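Local coordinates for putative uncharacterized protein PH0242 (Pyrococcus horikoshii, PDB 3VU1), which belongs to the AglB oligosaccharyltransferase family and is represented here by its C-terminal globular domain, a largely beta structure with helical parts and a bound calcium ion, at residues A[33-36]-A[37-40]; A[95-98]-A[99-102]; A[353-357]-A[358-362]. One frame throughout, in Å; residues are numbered along the deposited sequence.

Contacts 1 and 2 are neighbours in space, their centres about 18 Å apart, and they touch through the start of the loop at 33-36: Trp33 CE2 lies 3.5 Å from Ile100 CG1, and Trp34 CD1 packs against Lys96 NZ at 3.3 Å. Helix 97-103 and its N-cap residue thus pack against the two tryptophans that open contact 1. Contact 3 is a separate hairpin in the Peripheral 2 domain; its nearest atoms stay about 15 Å from contact 1 and about 23 Å from contact 2. The calcium ion is held by Glu76, Ala285, His319 and Glu322, none of which belongs to the three contacts.

Contact 1: residues A[33-36]-A[37-40]; sequences WWDY and GYWI
Asp35 and Tyr38 close a type II beta turn, with Tyr36 and Gly37 at its two corners. The bond across it, from Tyr38 N to Asp35 O, is weak: 3.1 Å long, with an N-H...O angle of only 122°. Gly37 sits at the third position with positive phi, where the absence of a side chain keeps the space beside Tyr36 O clear. A type I turn from Gly37 to Ile40 follows at once, held by Ile40 N to Gly37 O at 3.1 Å, so two turns follow one another, with Gly37 shared by both.

Among the side chains the main meeting is between Tyr36 and Trp39. The six-membered ring of Trp39 turns its edge to the face of Tyr36 in a T-shaped pair, centroids 5.1 Å apart and planes at 65°, with Trp39 CH2 standing 3.8 Å above the centre of the tyrosine ring. Trp39 gets there because its CG sits between the backbone N and the carbonyl carbon (chi1 56°), folding the indole back over the turn until Gly37 CA lies beneath the rim of one of its faces. Tyr38 presents its ring edge to Asp35 O, which lies near the ring plane 3.3 Å from Tyr38 CD1. Asp35 OD1 comes 3.9 Å from the same CD1, a loose, oblique contact between the carboxylate and the ring.

Tyr36 also stacks on Trp13, which ties the turn to helix 13-23. The stretch carries the WWDYG sequence, the signature motif of the family. With one weak bond across the first turn, its shape probably depends also on the glycine at the third position and on the Tyr36-Trp39 packing; several of these side chains also touch a crystal neighbour, so lattice contacts may have influenced the conformation seen here.

Contact 2: residues A[95-98]-A[99-102]; sequences AKFN and AISY
Ile100 and Ser101, from the next turn of the helix, approach the Phe97 ring obliquely, one near CD1 and CE1, the other near CD2. The side chains of Phe97 and Ile100 cross at about a right angle, with the Ile100 CD1 methyl 3.8 Å from Phe97 CD1 and the CG2 branch near CE1. Ser101 OG lies 3.2 Å from Phe97 CD2. Beyond the helix, Phe213 meets the phenylalanine with the two planes at about 25°, and farther along, the ring of Tyr102 stacks on that of Tyr112 from helix 109-113.

Underneath runs the opening of helix 97-103, for which Lys96 is the N-cap residue. Its carbonyl receives the first bond, Ile100 N to Lys96 O at 3.1 Å, nearly straight at 169° and in the carbonyl plane. Ile100 CG1, set beside its own backbone N, leans back over this same oxygen at 3.4 Å. Tyr102 N then bonds to Asn98 O at 2.8 Å.

Between these two bonds, Phe97 O has a pair of donors from a single residue. Ser101 N reaches it at 2.7 Å and Ser101 OG also at 2.7 Å, from opposite faces of the carbonyl plane. The hydroxyl can turn back onto the helix because OG is anti to the carbonyl carbon (chi1 -61°), which aims it at the preceding turn.

The Ile100 side of the helix faces helix 60-69, touching Ala65 and Leu68; on the other side Phe97 touches Thr124 and Ser101 touches Val208, both in loops. There the buried serine hydroxyl donates its proton to Phe97 O, so its N-H and O-H both serve one carbonyl, which probably suits a hydroxyl placed beside an aromatic ring.

Contact 3: residues A[353-357]-A[358-362]; sequences PVRVN and GKITN
A beta hairpin with a two-residue loop, Asn357-Gly358, reverses the end of strand 336-356 into the short strand 359-361. Val356 and Lys359 close it with a pair of backbone bonds: Val356 N to Lys359 O at 2.8 Å, and Lys359 N back to Val356 O at 3.0 Å, the second donor standing well above the carbonyl plane. Lys359 N also makes a weak bond to Asn357 O. One step from the turn, Arg355 and Ile360 form a non-hydrogen-bonded antiparallel pair with their CA atoms 4.3 Å apart.

The turn from Val356 to Lys359 is type I', and Asn-Gly is the classic sequence at its two corners, both with positive phi. The Asn357 side chain also bonds to Ser372 O and Arg374 N, tying the turn to strand 372-381.

On the face carrying Arg355 and Ile360, the arginine, extended from CG to NE, crosses Ile360 obliquely. Ile360 CG1 lies 3.9 Å above one face of the guanidinium, toward its rim, while Gly358 O approaches at the edge, 3.7 Å from Arg355 NE. On the other face, Val356 CG2 rests against Thr361, 3.6 Å from OG1 and 3.9 Å from CG2. Thr361 N bonds almost straight to Val354 O at 2.7 Å (168°). With chi1 at 55°, the threonine hydroxyl is swung to the same oxygen, where it adds only a weak bond. Val354 and Thr361 both lean on Ile366 in the loop that follows.

Contact 1: residues A[33-36]-A[37-40]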
ATOM      1  N   TRP A  33       3.638  -8.017   6.384  1.00 28.87           N
ATOM      2  CA  TRP A  33       3.061  -9.345   6.420  1.00 29.67           C
ATOM      3  C   TRP A  33       3.548 -10.117   7.640  1.00 31.33           C
ATOM      4  O   TRP A  33       2.750 -10.581   8.458  1.00 31.95           O
ATOM      5  CB  TRP A  33       3.325 -10.128   5.141  1.00 27.90           C
ATOM      6  CG  TRP A  33       2.596 -11.415   5.209  1.00 27.86           C
ATOM      7  CD1 TRP A  33       3.123 -12.670   5.445  1.00 28.10           C
ATOM      8  CD2 TRP A  33       1.140 -11.618   5.138  1.00 28.97           C
ATOM      9  NE1 TRP A  33       2.133 -13.622   5.477  1.00 28.78           N
ATOM     10  CE2 TRP A  33       0.923 -13.071   5.306  1.00 28.41           C
ATOM     11  CE3 TRP A  33       0.042 -10.787   4.947  1.00 26.65           C
ATOM     12  CZ2 TRP A  33      -0.349 -13.640   5.292  1.00 27.55           C
ATOM     13  CZ3 TRP A  33      -1.234 -11.375   4.914  1.00 29.15           C
ATOM     14  CH2 TRP A  33      -1.427 -12.769   5.095  1.00 28.58           C
ATOM     15  N   TRP A  34       4.865 -10.234   7.781  1.00 30.77           N
ATOM     16  CA  TRP A  34       5.481 -10.984   8.868  1.00 31.14           C
ATOM     17  C   TRP A  34       5.475 -10.192  10.133  1.00 29.56           C
ATOM     18  O   TRP A  34       5.503  -8.969  10.094  1.00 31.52           O
ATOM     19  CB  TRP A  34       6.911 -11.328   8.493  1.00 32.11           C
ATOM     20  CG  TRP A  34       7.579 -12.408   9.301  1.00 33.82           C
ATOM     21  CD1 TRP A  34       6.993 -13.524   9.914  1.00 32.42           C
ATOM     22  CD2 TRP A  34       9.021 -12.551   9.553  1.00 33.85           C
ATOM     23  NE1 TRP A  34       7.955 -14.301  10.523  1.00 30.84           N
ATOM     24  CE2 TRP A  34       9.183 -13.781  10.344  1.00 31.88           C
ATOM     25  CE3 TRP A  34      10.158 -11.814   9.206  1.00 33.78           C
ATOM     26  CZ2 TRP A  34      10.433 -14.230  10.763  1.00 31.97           C
ATOM     27  CZ3 TRP A  34      11.411 -12.271   9.651  1.00 33.00           C
ATOM     28  CH2 TRP A  34      11.539 -13.456  10.410  1.00 31.89           C
ATOM     29  N   ASP A  35       5.458 -10.901  11.260  1.00 28.56           N
ATOM     30  CA  ASP A  35       5.379 -10.300  12.575  1.00 27.64           C
ATOM     31  C   ASP A  35       6.725  -9.983  13.255  1.00 28.51           C
ATOM     32  O   ASP A  35       6.792  -9.826  14.480  1.00 28.48           O
ATOM     33  CB  ASP A  35       4.430 -11.083  13.479  1.00 27.71           C
ATOM     34  CG  ASP A  35       4.946 -12.464  13.876  1.00 30.98           C
ATOM     35  OD1 ASP A  35       4.403 -12.962  14.883  1.00 31.87           O
ATOM     36  OD2 ASP A  35       5.832 -13.069  13.216  1.00 30.90           O
ATOM     37  N   TYR A  36       7.777  -9.818  12.454  1.00 27.78           N
ATOM     38  CA  TYR A  36       9.052  -9.341  12.992  1.00 28.69           C
ATOM     39  C   TYR A  36       8.871  -8.135  13.903  1.00 29.62           C
ATOM     40  O   TYR A  36       8.327  -7.132  13.504  1.00 33.02           O
ATOM     41  CB  TYR A  36      10.033  -8.994  11.887  1.00 27.66           C
ATOM     42  CG  TYR A  36      11.428  -8.800  12.398  1.00 31.09           C
ATOM     43  CD1 TYR A  36      12.401  -9.804  12.263  1.00 31.11           C
ATOM     44  CD2 TYR A  36      11.793  -7.604  13.027  1.00 33.57           C
ATOM     45  CE1 TYR A  36      13.689  -9.619  12.750  1.00 31.91           C
ATOM     46  CE2 TYR A  36      13.076  -7.408  13.508  1.00 32.70           C
ATOM     47  CZ  TYR A  36      14.015  -8.414  13.373  1.00 33.16           C
ATOM     48  OH  TYR A  36      15.281  -8.180  13.866  1.00 36.81           O
ATOM     49  N   GLY A  37       9.327  -8.238  15.134  1.00 30.55           N
ATOM     50  CA  GLY A  37       9.253  -7.130  16.045  1.00 29.55           C
ATOM     51  C   GLY A  37       8.167  -7.298  17.071  1.00 31.86           C
ATOM     52  O   GLY A  37       7.903  -6.373  17.827  1.00 36.33           O
ATOM     53  N   TYR A  38       7.562  -8.479  17.146  1.00 31.94           N
ATOM     54  CA  TYR A  38       6.424  -8.691  18.054  1.00 32.15           C
ATOM     55  C   TYR A  38       6.780  -8.556  19.521  1.00 32.51           C
ATOM     56  O   TYR A  38       5.902  -8.444  20.363  1.00 35.51           O
ATOM     57  CB  TYR A  38       5.802 -10.062  17.827  1.00 32.67           C
ATOM     58  CG  TYR A  38       6.768 -11.240  18.048  1.00 34.97           C
ATOM     59  CD1 TYR A  38       7.446 -11.828  16.974  1.00 34.92           C
ATOM     60  CD2 TYR A  38       6.986 -11.773  19.325  1.00 32.63           C
ATOM     61  CE1 TYR A  38       8.303 -12.902  17.178  1.00 35.01           C
ATOM     62  CE2 TYR A  38       7.848 -12.835  19.524  1.00 30.79           C
ATOM     63  CZ  TYR A  38       8.488 -13.391  18.458  1.00 32.07           C
ATOM     64  OH  TYR A  38       9.323 -14.434  18.655  1.00 31.67           O
ATOM     65  N   TRP A  39       8.069  -8.580  19.826  1.00 32.82           N
ATOM     66  CA  TRP A  39       8.543  -8.594  21.203  1.00 32.06           C
ATOM     67  C   TRP A  39       8.891  -7.229  21.663  1.00 35.56           C
ATOM     68  O   TRP A  39       9.178  -7.043  22.848  1.00 37.18           O
ATOM     69  CB  TRP A  39       9.795  -9.458  21.319  1.00 29.84           C
ATOM     70  CG  TRP A  39      10.881  -9.019  20.382  1.00 27.74           C
ATOM     71  CD1 TRP A  39      11.828  -8.045  20.608  1.00 27.78           C
ATOM     72  CD2 TRP A  39      11.144  -9.506  19.015  1.00 27.39           C
ATOM     73  NE1 TRP A  39      12.648  -7.901  19.508  1.00 30.23           N
ATOM     74  CE2 TRP A  39      12.286  -8.743  18.520  1.00 28.37           C
ATOM     75  CE3 TRP A  39      10.580 -10.470  18.194  1.00 28.41           C
ATOM     76  CZ2 TRP A  39      12.820  -8.949  17.262  1.00 26.41           C
ATOM     77  CZ3 TRP A  39      11.133 -10.677  16.918  1.00 26.61           C
ATOM     78  CH2 TRP A  39      12.217  -9.928  16.470  1.00 27.12           C
ATOM     79  N   ILE A  40       8.927  -6.266  20.734  1.00 37.68           N
ATOM     80  CA  ILE A  40       9.261  -4.879  21.074  1.00 39.31           C
ATOM     81  C   ILE A  40       8.163  -4.238  21.940  1.00 41.71           C
ATOM     82  O   ILE A  40       6.991  -4.260  21.588  1.00 43.26           O
ATOM     83  CB  ILE A  40       9.565  -4.045  19.806  1.00 38.11           C
ATOM     84  CG1 ILE A  40      10.810  -4.606  19.122  1.00 37.92           C
ATOM     85  CG2 ILE A  40       9.776  -2.577  20.150  1.00 32.63           C
ATOM     86  CD1 ILE A  40      10.898  -4.256  17.652  1.00 39.52           C
TER

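Contact 2: residues A[95-98]-A[99-102]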
ATOM      1  N   ALA A  95       8.243 -16.846  -0.063  1.00 30.81           N
ATOM      2  CA  ALA A  95       8.091 -18.161   0.598  1.00 31.56           C
ATOM      3  C   ALA A  95       6.718 -18.312   1.238  1.00 31.50           C
ATOM      4  O   ALA A  95       6.249 -19.416   1.405  1.00 29.96           O
ATOM      5  CB  ALA A  95       9.177 -18.389   1.645  1.00 32.03           C
ATOM      6  N   LYS A  96       6.087 -17.201   1.611  1.00 30.29           N
ATOM      7  CA  LYS A  96       4.742 -17.266   2.151  1.00 30.32           C
ATOM      8  C   LYS A  96       3.668 -16.959   1.104  1.00 31.61           C
ATOM      9  O   LYS A  96       2.479 -16.829   1.441  1.00 31.08           O
ATOM     10  CB  LYS A  96       4.606 -16.332   3.354  1.00 29.60           C
ATOM     11  CG  LYS A  96       5.312 -16.870   4.566  1.00 29.16           C
ATOM     12  CD  LYS A  96       5.422 -15.874   5.691  1.00 29.16           C
ATOM     13  CE  LYS A  96       5.814 -16.673   6.915  1.00 29.86           C
ATOM     14  NZ  LYS A  96       5.534 -15.981   8.188  1.00 32.65           N
ATOM     15  N   PHE A  97       4.064 -16.865  -0.165  1.00 30.89           N
ATOM     16  CA  PHE A  97       3.139 -16.286  -1.120  1.00 30.95           C
ATOM     17  C   PHE A  97       1.879 -17.080  -1.464  1.00 30.92           C
ATOM     18  O   PHE A  97       0.877 -16.467  -1.816  1.00 32.45           O
ATOM     19  CB  PHE A  97       3.823 -15.713  -2.361  1.00 30.69           C
ATOM     20  CG  PHE A  97       3.150 -14.457  -2.866  1.00 31.32           C
ATOM     21  CD1 PHE A  97       3.259 -13.258  -2.155  1.00 31.00           C
ATOM     22  CD2 PHE A  97       2.376 -14.474  -4.015  1.00 29.44           C
ATOM     23  CE1 PHE A  97       2.614 -12.109  -2.582  1.00 28.85           C
ATOM     24  CE2 PHE A  97       1.758 -13.325  -4.458  1.00 28.86           C
ATOM     25  CZ  PHE A  97       1.867 -12.148  -3.737  1.00 29.99           C
ATOM     26  N   ASN A  98       1.896 -18.404  -1.336  1.00 30.36           N
ATOM     27  CA  ASN A  98       0.660 -19.175  -1.499  1.00 31.94           C
ATOM     28  C   ASN A  98      -0.363 -18.759  -0.450  1.00 33.09           C
ATOM     29  O   ASN A  98      -1.509 -18.476  -0.777  1.00 35.02           O
ATOM     30  CB  ASN A  98       0.905 -20.678  -1.406  1.00 31.83           C
ATOM     31  CG  ASN A  98       1.366 -21.286  -2.727  1.00 33.83           C
ATOM     32  OD1 ASN A  98       0.946 -22.399  -3.055  1.00 38.80           O
ATOM     33  ND2 ASN A  98       2.221 -20.572  -3.497  1.00 28.31           N
ATOM     34  N   ALA A  99       0.065 -18.663   0.809  1.00 32.93           N
ATOM     35  CA  ALA A  99      -0.855 -18.257   1.862  1.00 29.68           C
ATOM     36  C   ALA A  99      -1.424 -16.886   1.553  1.00 30.69           C
ATOM     37  O   ALA A  99      -2.657 -16.702   1.642  1.00 31.24           O
ATOM     38  CB  ALA A  99      -0.197 -18.291   3.239  1.00 25.00           C
ATOM     39  N   ILE A 100      -0.533 -15.937   1.220  1.00 28.91           N
ATOM     40  CA  ILE A 100      -0.933 -14.572   0.930  1.00 28.29           C
ATOM     41  C   ILE A 100      -1.865 -14.567  -0.265  1.00 29.03           C
ATOM     42  O   ILE A 100      -2.885 -13.891  -0.237  1.00 30.68           O
ATOM     43  CB  ILE A 100       0.269 -13.653   0.635  1.00 30.64           C
ATOM     44  CG1 ILE A 100       1.241 -13.639   1.838  1.00 32.32           C
ATOM     45  CG2 ILE A 100      -0.202 -12.236   0.276  1.00 27.76           C
ATOM     46  CD1 ILE A 100       2.559 -12.933   1.590  1.00 28.14           C
ATOM     47  N   SER A 101      -1.541 -15.323  -1.309  1.00 28.46           N
ATOM     48  CA  SER A 101      -2.412 -15.376  -2.482  1.00 29.90           C
ATOM     49  C   SER A 101      -3.801 -15.907  -2.134  1.00 32.68           C
ATOM     50  O   SER A 101      -4.835 -15.339  -2.568  1.00 32.18           O
ATOM     51  CB  SER A 101      -1.810 -16.220  -3.580  1.00 28.26           C
ATOM     52  OG  SER A 101      -0.588 -15.657  -3.994  1.00 29.04           O
ATOM     53  N   TYR A 102      -3.824 -16.989  -1.350  1.00 33.15           N
ATOM     54  CA  TYR A 102      -5.092 -17.578  -0.915  1.00 32.34           C
ATOM     55  C   TYR A 102      -5.878 -16.579  -0.104  1.00 30.66           C
ATOM     56  O   TYR A 102      -7.007 -16.245  -0.470  1.00 31.42           O
ATOM     57  CB  TYR A 102      -4.913 -18.891  -0.146  1.00 33.03           C
ATOM     58  CG  TYR A 102      -6.231 -19.546   0.239  1.00 35.38           C
ATOM     59  CD1 TYR A 102      -7.195 -19.826  -0.722  1.00 34.85           C
ATOM     60  CD2 TYR A 102      -6.506 -19.891   1.562  1.00 36.66           C
ATOM     61  CE1 TYR A 102      -8.383 -20.420  -0.384  1.00 35.94           C
ATOM     62  CE2 TYR A 102      -7.698 -20.489   1.911  1.00 36.31           C
ATOM     63  CZ  TYR A 102      -8.636 -20.750   0.930  1.00 38.64           C
ATOM     64  OH  TYR A 102      -9.837 -21.358   1.254  1.00 41.25           O
TER

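Contact 3: residues A[353-357]-A[358-362]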
ATOM      1  N   PRO A 353      -4.297   2.465  27.786  1.00 71.17           N
ATOM      2  CA  PRO A 353      -5.477   1.606  27.659  1.00 66.84           C
ATOM      3  C   PRO A 353      -6.772   2.419  27.596  1.00 59.41           C
ATOM      4  O   PRO A 353      -6.822   3.539  28.055  1.00 58.67           O
ATOM      5  CB  PRO A 353      -5.422   0.760  28.933  1.00 66.93           C
ATOM      6  CG  PRO A 353      -4.757   1.653  29.933  1.00 66.61           C
ATOM      7  CD  PRO A 353      -3.765   2.480  29.164  1.00 67.74           C
ATOM      8  N   VAL A 354      -7.809   1.840  27.029  1.00 58.83           N
ATOM      9  CA  VAL A 354      -9.078   2.518  26.871  1.00 57.16           C
ATOM     10  C   VAL A 354     -10.060   2.026  27.945  1.00 61.44           C
ATOM     11  O   VAL A 354     -10.227   0.809  28.133  1.00 61.85           O
ATOM     12  CB  VAL A 354      -9.660   2.222  25.467  1.00 52.64           C
ATOM     13  CG1 VAL A 354     -10.940   2.995  25.231  1.00 54.36           C
ATOM     14  CG2 VAL A 354      -8.651   2.555  24.383  1.00 54.20           C
ATOM     15  N   ARG A 355     -10.722   2.962  28.630  1.00 59.77           N
ATOM     16  CA  ARG A 355     -11.744   2.606  29.631  1.00 59.12           C
ATOM     17  C   ARG A 355     -13.168   3.031  29.275  1.00 56.88           C
ATOM     18  O   ARG A 355     -13.410   4.159  28.841  1.00 54.76           O
ATOM     19  CB  ARG A 355     -11.368   3.149  31.012  1.00 57.68           C
ATOM     20  CG  ARG A 355     -10.051   2.597  31.530  1.00 64.42           C
ATOM     21  CD  ARG A 355      -9.423   3.432  32.641  1.00 65.15           C
ATOM     22  NE  ARG A 355      -8.589   2.571  33.477  1.00 66.87           N
ATOM     23  CZ  ARG A 355      -7.263   2.470  33.409  1.00 71.44           C
ATOM     24  NH1 ARG A 355      -6.538   3.215  32.554  1.00 64.56           N
ATOM     25  NH2 ARG A 355      -6.666   1.612  34.228  1.00 67.86           N
ATOM     26  N   VAL A 356     -14.102   2.105  29.447  1.00 57.03           N
ATOM     27  CA  VAL A 356     -15.512   2.445  29.445  1.00 62.47           C
ATOM     28  C   VAL A 356     -16.023   2.209  30.860  1.00 67.66           C
ATOM     29  O   VAL A 356     -15.867   1.095  31.393  1.00 64.46           O
ATOM     30  CB  VAL A 356     -16.336   1.579  28.474  1.00 60.90           C
ATOM     31  CG1 VAL A 356     -17.797   1.996  28.528  1.00 52.49           C
ATOM     32  CG2 VAL A 356     -15.790   1.675  27.060  1.00 58.73           C
ATOM     33  N   ASN A 357     -16.626   3.254  31.450  1.00 72.43           N
ATOM     34  CA  ASN A 357     -17.146   3.227  32.827  1.00 65.76           C
ATOM     35  C   ASN A 357     -16.097   2.649  33.759  1.00 67.25           C
ATOM     36  O   ASN A 357     -16.266   1.551  34.273  1.00 66.55           O
ATOM     37  CB  ASN A 357     -18.421   2.382  32.907  1.00 63.79           C
ATOM     38  CG  ASN A 357     -19.612   3.044  32.233  1.00 69.29           C
ATOM     39  OD1 ASN A 357     -19.848   4.244  32.404  1.00 67.90           O
ATOM     40  ND2 ASN A 357     -20.386   2.257  31.476  1.00 65.81           N
ATOM     41  N   GLY A 358     -14.981   3.355  33.906  1.00 68.32           N
ATOM     42  CA  GLY A 358     -13.877   2.892  34.741  1.00 63.24           C
ATOM     43  C   GLY A 358     -13.116   1.665  34.250  1.00 65.10           C
ATOM     44  O   GLY A 358     -11.926   1.523  34.540  1.00 68.75           O
ATOM     45  N   LYS A 359     -13.779   0.783  33.505  1.00 64.42           N
ATOM     46  CA  LYS A 359     -13.188  -0.512  33.106  1.00 70.68           C
ATOM     47  C   LYS A 359     -12.350  -0.496  31.780  1.00 65.96           C
ATOM     48  O   LYS A 359     -12.747   0.095  30.776  1.00 66.92           O
ATOM     49  CB  LYS A 359     -14.309  -1.586  33.107  1.00 73.17           C
ATOM     50  CG  LYS A 359     -13.987  -2.939  32.496  1.00 82.55           C
ATOM     51  CD  LYS A 359     -13.415  -3.957  33.477  1.00 90.37           C
ATOM     52  CE  LYS A 359     -13.374  -5.333  32.810  1.00 96.36           C
ATOM     53  NZ  LYS A 359     -12.807  -6.423  33.656  1.00100.67           N
ATOM     54  N   ILE A 360     -11.187  -1.139  31.807  1.00 61.09           N
ATOM     55  CA  ILE A 360     -10.385  -1.396  30.605  1.00 62.63           C
ATOM     56  C   ILE A 360     -11.123  -2.250  29.568  1.00 64.66           C
ATOM     57  O   ILE A 360     -11.494  -3.397  29.854  1.00 65.71           O
ATOM     58  CB  ILE A 360      -9.057  -2.103  30.959  1.00 61.62           C
ATOM     59  CG1 ILE A 360      -8.109  -1.130  31.672  1.00 65.26           C
ATOM     60  CG2 ILE A 360      -8.407  -2.719  29.717  1.00 59.39           C
ATOM     61  CD1 ILE A 360      -6.784  -1.740  32.094  1.00 69.87           C
ATOM     62  N   THR A 361     -11.308  -1.700  28.364  1.00 62.85           N
ATOM     63  CA  THR A 361     -11.907  -2.450  27.243  1.00 61.59           C
ATOM     64  C   THR A 361     -10.952  -2.685  26.055  1.00 58.50           C
ATOM     65  O   THR A 361      -9.855  -2.121  25.986  1.00 55.21           O
ATOM     66  CB  THR A 361     -13.196  -1.785  26.725  1.00 60.46           C
ATOM     67  OG1 THR A 361     -12.909  -0.430  26.389  1.00 64.61           O
ATOM     68  CG2 THR A 361     -14.297  -1.816  27.788  1.00 67.54           C
ATOM     69  N   ASN A 362     -11.388  -3.541  25.132  1.00 55.29           N
ATOM     70  CA  ASN A 362     -10.663  -3.831  23.880  1.00 54.41           C
ATOM     71  C   ASN A 362     -10.640  -2.598  22.932  1.00 50.29           C
ATOM     72  O   ASN A 362     -11.714  -2.090  22.584  1.00 52.60           O
ATOM     73  CB  ASN A 362     -11.338  -5.049  23.209  1.00 49.21           C
ATOM     74  CG  ASN A 362     -10.645  -5.490  21.933  1.00 50.60           C
ATOM     75  OD1 ASN A 362      -9.590  -4.973  21.569  1.00 49.81           O
ATOM     76  ND2 ASN A 362     -11.246  -6.457  21.238  1.00 50.74           N
TER